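Local coordinates for protein Csc2 (Thermofilum pendens, PDB 4TXD) that probably binds RNA as the Cas7-family subunit of a type I-D CRISPR immune complex, and holds a zinc ion, at residues K96-A99 with V100-Q104; L106-L109 with R110-R113; S120-W123 with L124-V128. One frame throughout, in Å; residues are numbered along the deposited sequence.

Interaction 1 (K96-A99 with V100-Q104)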
# COMPACT_ATOMS: atom_id res chain seq x y z
N LYS A 96 -3.75 -8.73 1.58
CA LYS A 96 -2.91 -8.65 2.78
C LYS A 96 -1.91 -7.49 2.67
O LYS A 96 -1.68 -6.77 3.64
CB LYS A 96 -2.15 -9.96 3.03
CG LYS A 96 -3.06 -11.15 3.19
CD LYS A 96 -2.29 -12.39 3.68
CE LYS A 96 -3.25 -13.58 3.77
NZ LYS A 96 -2.56 -14.78 4.29
N LEU A 97 -1.32 -7.32 1.49
CA LEU A 97 -0.41 -6.21 1.23
C LEU A 97 -1.13 -4.87 1.43
O LEU A 97 -0.60 -3.95 2.08
CB LEU A 97 0.19 -6.30 -0.17
CG LEU A 97 1.18 -7.46 -0.36
CD1 LEU A 97 1.53 -7.61 -1.81
CD2 LEU A 97 2.46 -7.21 0.46
N MET A 98 -2.34 -4.77 0.88
CA MET A 98 -3.18 -3.59 1.10
C MET A 98 -3.39 -3.32 2.58
O MET A 98 -3.20 -2.19 3.04
CB MET A 98 -4.56 -3.76 0.44
CG MET A 98 -4.56 -3.63 -1.05
SD MET A 98 -4.63 -1.91 -1.57
CE MET A 98 -6.29 -1.47 -1.13
N ALA A 99 -3.84 -4.34 3.30
CA ALA A 99 -4.19 -4.18 4.70
C ALA A 99 -2.99 -3.68 5.49
O ALA A 99 -3.13 -2.72 6.26
CB ALA A 99 -4.70 -5.48 5.27
N VAL A 100 -1.82 -4.30 5.32
CA VAL A 100 -0.70 -3.93 6.19
C VAL A 100 -0.14 -2.58 5.77
O VAL A 100 0.33 -1.81 6.63
CB VAL A 100 0.45 -5.00 6.20
CG1 VAL A 100 -0.06 -6.33 6.75
CG2 VAL A 100 1.10 -5.16 4.83
N THR A 101 -0.18 -2.27 4.47
CA THR A 101 0.42 -1.02 4.00
C THR A 101 -0.47 0.15 4.43
O THR A 101 0.02 1.21 4.85
CB THR A 101 0.62 -1.01 2.48
OG1 THR A 101 1.47 -2.10 2.09
CG2 THR A 101 1.27 0.31 2.03
N ARG A 102 -1.76 -0.04 4.35
CA ARG A 102 -2.66 1.01 4.75
C ARG A 102 -2.68 1.19 6.25
O ARG A 102 -2.75 2.26 6.74
CB ARG A 102 -4.04 0.82 4.14
CG ARG A 102 -5.10 0.30 5.03
CD ARG A 102 -6.39 1.06 4.83
NE ARG A 102 -7.13 0.49 3.74
CZ ARG A 102 -7.99 1.13 2.96
NH1 ARG A 102 -8.57 0.45 2.03
NH2 ARG A 102 -8.24 2.42 3.06
N ARG A 103 -2.55 0.10 6.96
CA ARG A 103 -2.43 0.17 8.42
C ARG A 103 -1.16 0.92 8.84
O ARG A 103 -1.16 1.68 9.82
CB ARG A 103 -2.47 -1.24 9.02
CG ARG A 103 -2.85 -1.28 10.48
CD ARG A 103 -1.63 -1.23 11.37
NE ARG A 103 -1.96 -0.99 12.77
CZ ARG A 103 -2.10 0.22 13.31
NH1 ARG A 103 -1.96 1.30 12.55
NH2 ARG A 103 -2.39 0.35 14.59
N GLN A 104 -0.08 0.72 8.09
CA GLN A 104 1.16 1.45 8.35
C GLN A 104 1.02 2.95 8.06
O GLN A 104 1.44 3.79 8.86
CB GLN A 104 2.32 0.85 7.54
CG GLN A 104 3.66 1.60 7.66
CD GLN A 104 4.23 1.63 9.09
OE1 GLN A 104 3.75 0.96 10.00
NE2 GLN A 104 5.27 2.44 9.28

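Interaction 2 (L106-L109 with R110-R113)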
# COMPACT_ATOMS: atom_id res chain seq x y z
N LEU A 106 -1.61 4.65 8.20
CA LEU A 106 -2.45 5.12 9.25
C LEU A 106 -1.65 5.38 10.53
O LEU A 106 -1.89 6.34 11.24
CB LEU A 106 -3.58 4.16 9.48
CG LEU A 106 -4.48 4.50 10.63
CD1 LEU A 106 -4.88 5.96 10.63
CD2 LEU A 106 -5.69 3.61 10.75
N GLN A 107 -0.71 4.50 10.82
CA GLN A 107 0.09 4.65 12.04
C GLN A 107 1.02 5.85 11.88
O GLN A 107 1.22 6.62 12.82
CB GLN A 107 0.87 3.37 12.35
CG GLN A 107 1.54 3.34 13.74
CD GLN A 107 0.57 3.57 14.88
OE1 GLN A 107 -0.60 3.15 14.84
NE2 GLN A 107 1.04 4.27 15.92
N LEU A 108 1.55 6.04 10.68
CA LEU A 108 2.40 7.18 10.39
C LEU A 108 1.59 8.47 10.52
O LEU A 108 2.09 9.47 11.05
CB LEU A 108 3.03 7.07 9.00
CG LEU A 108 4.04 5.91 8.85
CD1 LEU A 108 4.49 5.80 7.42
CD2 LEU A 108 5.25 6.13 9.76
N LEU A 109 0.33 8.45 10.07
CA LEU A 109 -0.57 9.60 10.20
C LEU A 109 -0.85 9.92 11.66
O LEU A 109 -0.93 11.10 12.04
CB LEU A 109 -1.90 9.36 9.48
CG LEU A 109 -1.83 9.43 7.96
CD1 LEU A 109 -3.09 8.84 7.32
CD2 LEU A 109 -1.60 10.88 7.53
N ARG A 110 -1.01 8.88 12.47
CA ARG A 110 -1.21 9.08 13.89
C ARG A 110 0.03 9.70 14.54
O ARG A 110 -0.08 10.58 15.40
CB ARG A 110 -1.58 7.78 14.57
CG ARG A 110 -3.02 7.38 14.36
CD ARG A 110 -3.23 5.93 14.77
NE ARG A 110 -4.62 5.52 14.63
CZ ARG A 110 -5.01 4.26 14.53
NH1 ARG A 110 -4.11 3.28 14.54
NH2 ARG A 110 -6.30 3.96 14.41
N GLU A 111 1.20 9.26 14.11
CA GLU A 111 2.44 9.82 14.65
C GLU A 111 2.68 11.24 14.17
O GLU A 111 3.27 12.06 14.89
CB GLU A 111 3.63 8.92 14.30
CG GLU A 111 3.60 7.61 15.10
CD GLU A 111 4.74 6.66 14.76
OE1 GLU A 111 5.65 7.04 13.97
OE2 GLU A 111 4.72 5.54 15.29
N TYR A 112 2.22 11.55 12.96
CA TYR A 112 2.29 12.91 12.46
C TYR A 112 1.45 13.80 13.36
O TYR A 112 1.91 14.85 13.82
CB TYR A 112 1.81 13.01 11.02
CG TYR A 112 1.65 14.45 10.56
CD1 TYR A 112 2.76 15.21 10.21
CD2 TYR A 112 0.38 15.04 10.47
CE1 TYR A 112 2.62 16.53 9.79
CE2 TYR A 112 0.24 16.36 10.04
CZ TYR A 112 1.36 17.10 9.72
OH TYR A 112 1.24 18.41 9.30
N ARG A 113 0.23 13.34 13.62
CA ARG A 113 -0.70 14.06 14.48
C ARG A 113 -0.09 14.36 15.84
O ARG A 113 -0.23 15.46 16.38
CB ARG A 113 -1.98 13.26 14.66
CG ARG A 113 -2.96 13.87 15.64
CD ARG A 113 -3.95 12.83 16.12
NE ARG A 113 -3.27 11.78 16.88
CZ ARG A 113 -3.67 10.52 16.96
NH1 ARG A 113 -4.76 10.12 16.31
NH2 ARG A 113 -2.97 9.65 17.67

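Interaction 3 (S120-W123 with L124-V128)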
# COMPACT_ATOMS: atom_id res chain seq x y z
N SER A 120 0.83 24.05 14.68
CA SER A 120 0.60 23.14 13.59
C SER A 120 -0.68 22.37 13.75
O SER A 120 -1.26 21.95 12.79
CB SER A 120 1.80 22.23 13.38
OG SER A 120 2.24 21.71 14.58
N LYS A 121 -1.13 22.21 14.96
CA LYS A 121 -2.39 21.59 15.21
C LYS A 121 -3.54 22.45 14.73
O LYS A 121 -4.46 21.94 14.15
CB LYS A 121 -2.58 21.24 16.66
CG LYS A 121 -3.94 20.67 16.91
CD LYS A 121 -4.16 20.12 18.28
CE LYS A 121 -5.63 19.75 18.39
NZ LYS A 121 -5.96 18.66 19.33
N ARG A 122 -3.48 23.75 14.98
CA ARG A 122 -4.54 24.61 14.50
C ARG A 122 -4.59 24.54 13.00
O ARG A 122 -5.63 24.57 12.46
CB ARG A 122 -4.46 26.04 15.00
CG ARG A 122 -5.76 26.81 14.77
CD ARG A 122 -5.46 28.23 14.44
NE ARG A 122 -6.52 29.02 13.84
CZ ARG A 122 -7.72 29.22 14.33
NH1 ARG A 122 -8.11 28.63 15.43
NH2 ARG A 122 -8.54 30.01 13.69
N TRP A 123 -3.45 24.44 12.34
CA TRP A 123 -3.45 24.27 10.90
C TRP A 123 -4.29 23.08 10.49
O TRP A 123 -5.10 23.18 9.64
CB TRP A 123 -2.05 24.14 10.31
CG TRP A 123 -2.04 23.98 8.84
CD1 TRP A 123 -1.92 24.96 7.93
CD2 TRP A 123 -2.15 22.77 8.11
NE1 TRP A 123 -1.95 24.45 6.68
CE2 TRP A 123 -2.09 23.10 6.77
CE3 TRP A 123 -2.28 21.44 8.46
CZ2 TRP A 123 -2.16 22.15 5.78
CZ3 TRP A 123 -2.35 20.50 7.47
CH2 TRP A 123 -2.30 20.86 6.16
N LEU A 124 -4.08 21.96 11.14
CA LEU A 124 -4.80 20.76 10.80
C LEU A 124 -6.27 20.90 11.08
O LEU A 124 -7.08 20.48 10.30
CB LEU A 124 -4.26 19.56 11.55
CG LEU A 124 -4.87 18.21 11.20
CD1 LEU A 124 -4.28 17.64 9.95
CD2 LEU A 124 -4.82 17.19 12.32
N VAL A 125 -6.60 21.47 12.21
CA VAL A 125 -7.98 21.61 12.58
C VAL A 125 -8.69 22.56 11.63
O VAL A 125 -9.77 22.28 11.21
CB VAL A 125 -8.13 22.05 14.03
CG1 VAL A 125 -9.54 22.43 14.35
CG2 VAL A 125 -7.70 20.95 14.94
N GLN A 126 -8.07 23.67 11.32
CA GLN A 126 -8.72 24.68 10.53
C GLN A 126 -8.61 24.43 9.05
O GLN A 126 -9.58 24.50 8.36
CB GLN A 126 -8.20 26.07 10.88
CG GLN A 126 -8.54 26.53 12.27
CD GLN A 126 -10.02 26.70 12.51
OE1 GLN A 126 -10.71 27.22 11.70
NE2 GLN A 126 -10.51 26.22 13.63
N GLU A 127 -7.42 24.13 8.58
CA GLU A 127 -7.20 23.98 7.17
C GLU A 127 -7.55 22.62 6.59
O GLU A 127 -7.70 22.48 5.41
CB GLU A 127 -5.78 24.38 6.83
CG GLU A 127 -5.39 25.76 7.27
CD GLU A 127 -6.35 26.83 6.82
OE1 GLU A 127 -6.79 26.78 5.68
OE2 GLU A 127 -6.65 27.72 7.62
N VAL A 128 -7.71 21.62 7.43
CA VAL A 128 -8.02 20.29 6.97
C VAL A 128 -9.34 19.82 7.51
O VAL A 128 -10.25 19.63 6.78
CB VAL A 128 -6.89 19.30 7.33
CG1 VAL A 128 -7.31 17.85 7.22
CG2 VAL A 128 -5.69 19.58 6.46

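Interaction 1 (K96-A99 with V100-Q104)
L97 and T101 meet one turn apart in the early part of helix 94-115, which rests on strand 197-204 of the large antiparallel sheet. This is a local contact within one alpha helix, with side chains added to the regular i to i+4 bonding. L97 O takes two hydrogen bonds from T101. The backbone donor T101 N lies 3.0 Å from L97 O. The hydroxyl T101 OG1 also gives its hydrogen to L97 O, at 2.8 Å. The two donors come from opposite faces of the carbonyl plane. The first torsion of T101 (chi1 -59°) sets OG1 anti to the carbonyl carbon and beside the backbone N, which turns the hydroxyl back along the helix to that oxygen.

V100 packs on the same turn. Its amide V100 N bonds to K96 O at 3.0 Å. Both of its methyls lie by that oxygen, with V100 CG2 3.4 Å from K96 O. V100 CG2 also comes within 3.5 Å of L97 O. M98 and R102 share another flank of the helix. R102 N bonds to M98 O, and R102 CB sits 3.3 Å from M98 O. Further out, M98 CE approaches R102 NH1 obliquely at 4.3 Å.

F199 on the strand touches L97, M98 and T101. The end of R102 bonds through NH2 to G175 O and to H170 ND1, and its side chain is about 5 Å from that of the zinc ligand C171. K96 NZ is held by G273 O, N76 OD1 and R68 O.

Chemically, the buried hydroxyl of T101 finds its acceptor within its own helix. L97, M98 and T101 pack on F199 of the strand, while the basic ends of K96 and R102 are anchored to neighbouring parts of the fold.

Interaction 2 (L106-L109 with R110-R113)
L106 lies against the guanidinium of R110, one turn further along helix 94-115. L106 CD2 sits over one face of that flat group, offset toward its rim, and is 3.7 Å from R110 NH2. The R110 chain is extended from CG to NE. With chi1 at -78°, R110 CG stands anti to the carbonyl carbon and beside the backbone N, which brings it within 3.5 Å of L106 O. This is the tight part of the contact. The backbone supports the pair, with R110 N bonded to L106 O at 3.0 Å. The regular helix bonding continues with Y112 N to L108 O, 2.8 Å apart.

The more open flank carries Q107 and E111, both partly exposed, beside the R110 guanidinium. Here the polar groups stand further apart. Q107 OE1 is at the edge of the R110 guanidinium, in its plane, 3.5 Å from R110 NH1. The amide is turned 63° from the guanidinium. On the other side of Q107, its NE2 is 3.9 Å from E111 OE2, and amide and carboxylate planes are 79° apart. E111 CG is closer in, 3.4 Å from Q107 O.

The stronger polar partners lie outside. R110 NE bonds to N145 OD1, E111 OE1 to H337 NE2, and Y112 OH to P340 O. On the buried side F344 of helix 343-365 touches L108, L109 and Y112, while the side chain of L106 comes about 4 Å from that of the zinc ligand C146.

The chemistry is therefore split. L106 gives the cation an apolar face to lie on, and N145 takes a hydrogen bond from its NE. The polar ends of R110 and E111 are fixed mainly by N145 and H337. Q107 stays at longer distances from both.

Interaction 3 (S120-W123 with L124-V128)
W123 and E127 make a CH-pi contact one turn apart on helix 118-134, a helix that packs beside helix 343-365. The contact is local and runs along a single helix. E127 CB lies 3.9 Å from the centroid of the five-membered ring of W123, only 11° off the ring normal. E127 CG follows over the same part of the indole, 3.6 Å from W123 CD1. The first torsion of W123 sets CG anti to the backbone N (chi1 -179°), and the ring swings forward along the helix, alongside the next turn. Its six-membered end then reaches V128, where CG2 is 3.6 Å from W123 CZ3 in an oblique approach. The backbone joins W123 and E127 as well, with E127 N 2.7 Å from W123 O.

A second pair sits on the exposed flank. The R122 guanidinium and the Q126 amide are stacked, with their planes 13° apart. Q126 CG lies over the centre of the guanidinium, 3.5 Å from R122 CZ. R122 also touches a crystal neighbour, so its pose may owe something to the lattice.

K345 adds a cation-pi contact to W123, and W348 of the same helix touches L124 and V128. K121 NZ forms a salt bridge with E143. With an alanine here in place of W123, E127 CB and V128 CG2 would probably lose the flat surface they rest on, and K345 would be likely to lose its aromatic mate.

The backbone widens to a pi-type turn at 124-128. Side chains meet at both i to i+4 and i to i+5 spacing. Over this stretch the pattern is that of an amphipathic helix: L124 and V128 face W348 of helix 343-365, while R122 and Q126 lie on the exposed side.

From the N terminus, helix 94-115 carries interaction 1 and then interaction 2, and the next helix, 118-134, carries interaction 3. Each is a contact within consecutive turns, so none closes a long loop. They follow in series and neither nest nor cross. Interactions 1 and 2 touch where R103 NH2 and R110 NH1, like charges, lie 3.4 Å apart. Interactions 2 and 3 do not touch, with nearest atoms about 5 Å apart. The path leads from 96-104, which lies on the antiparallel sheet, past the zinc-site residues, to helix 343-365, the last one modelled, which touches both 106-113 and 120-128. Two successive helices thus join the sheet to that helix.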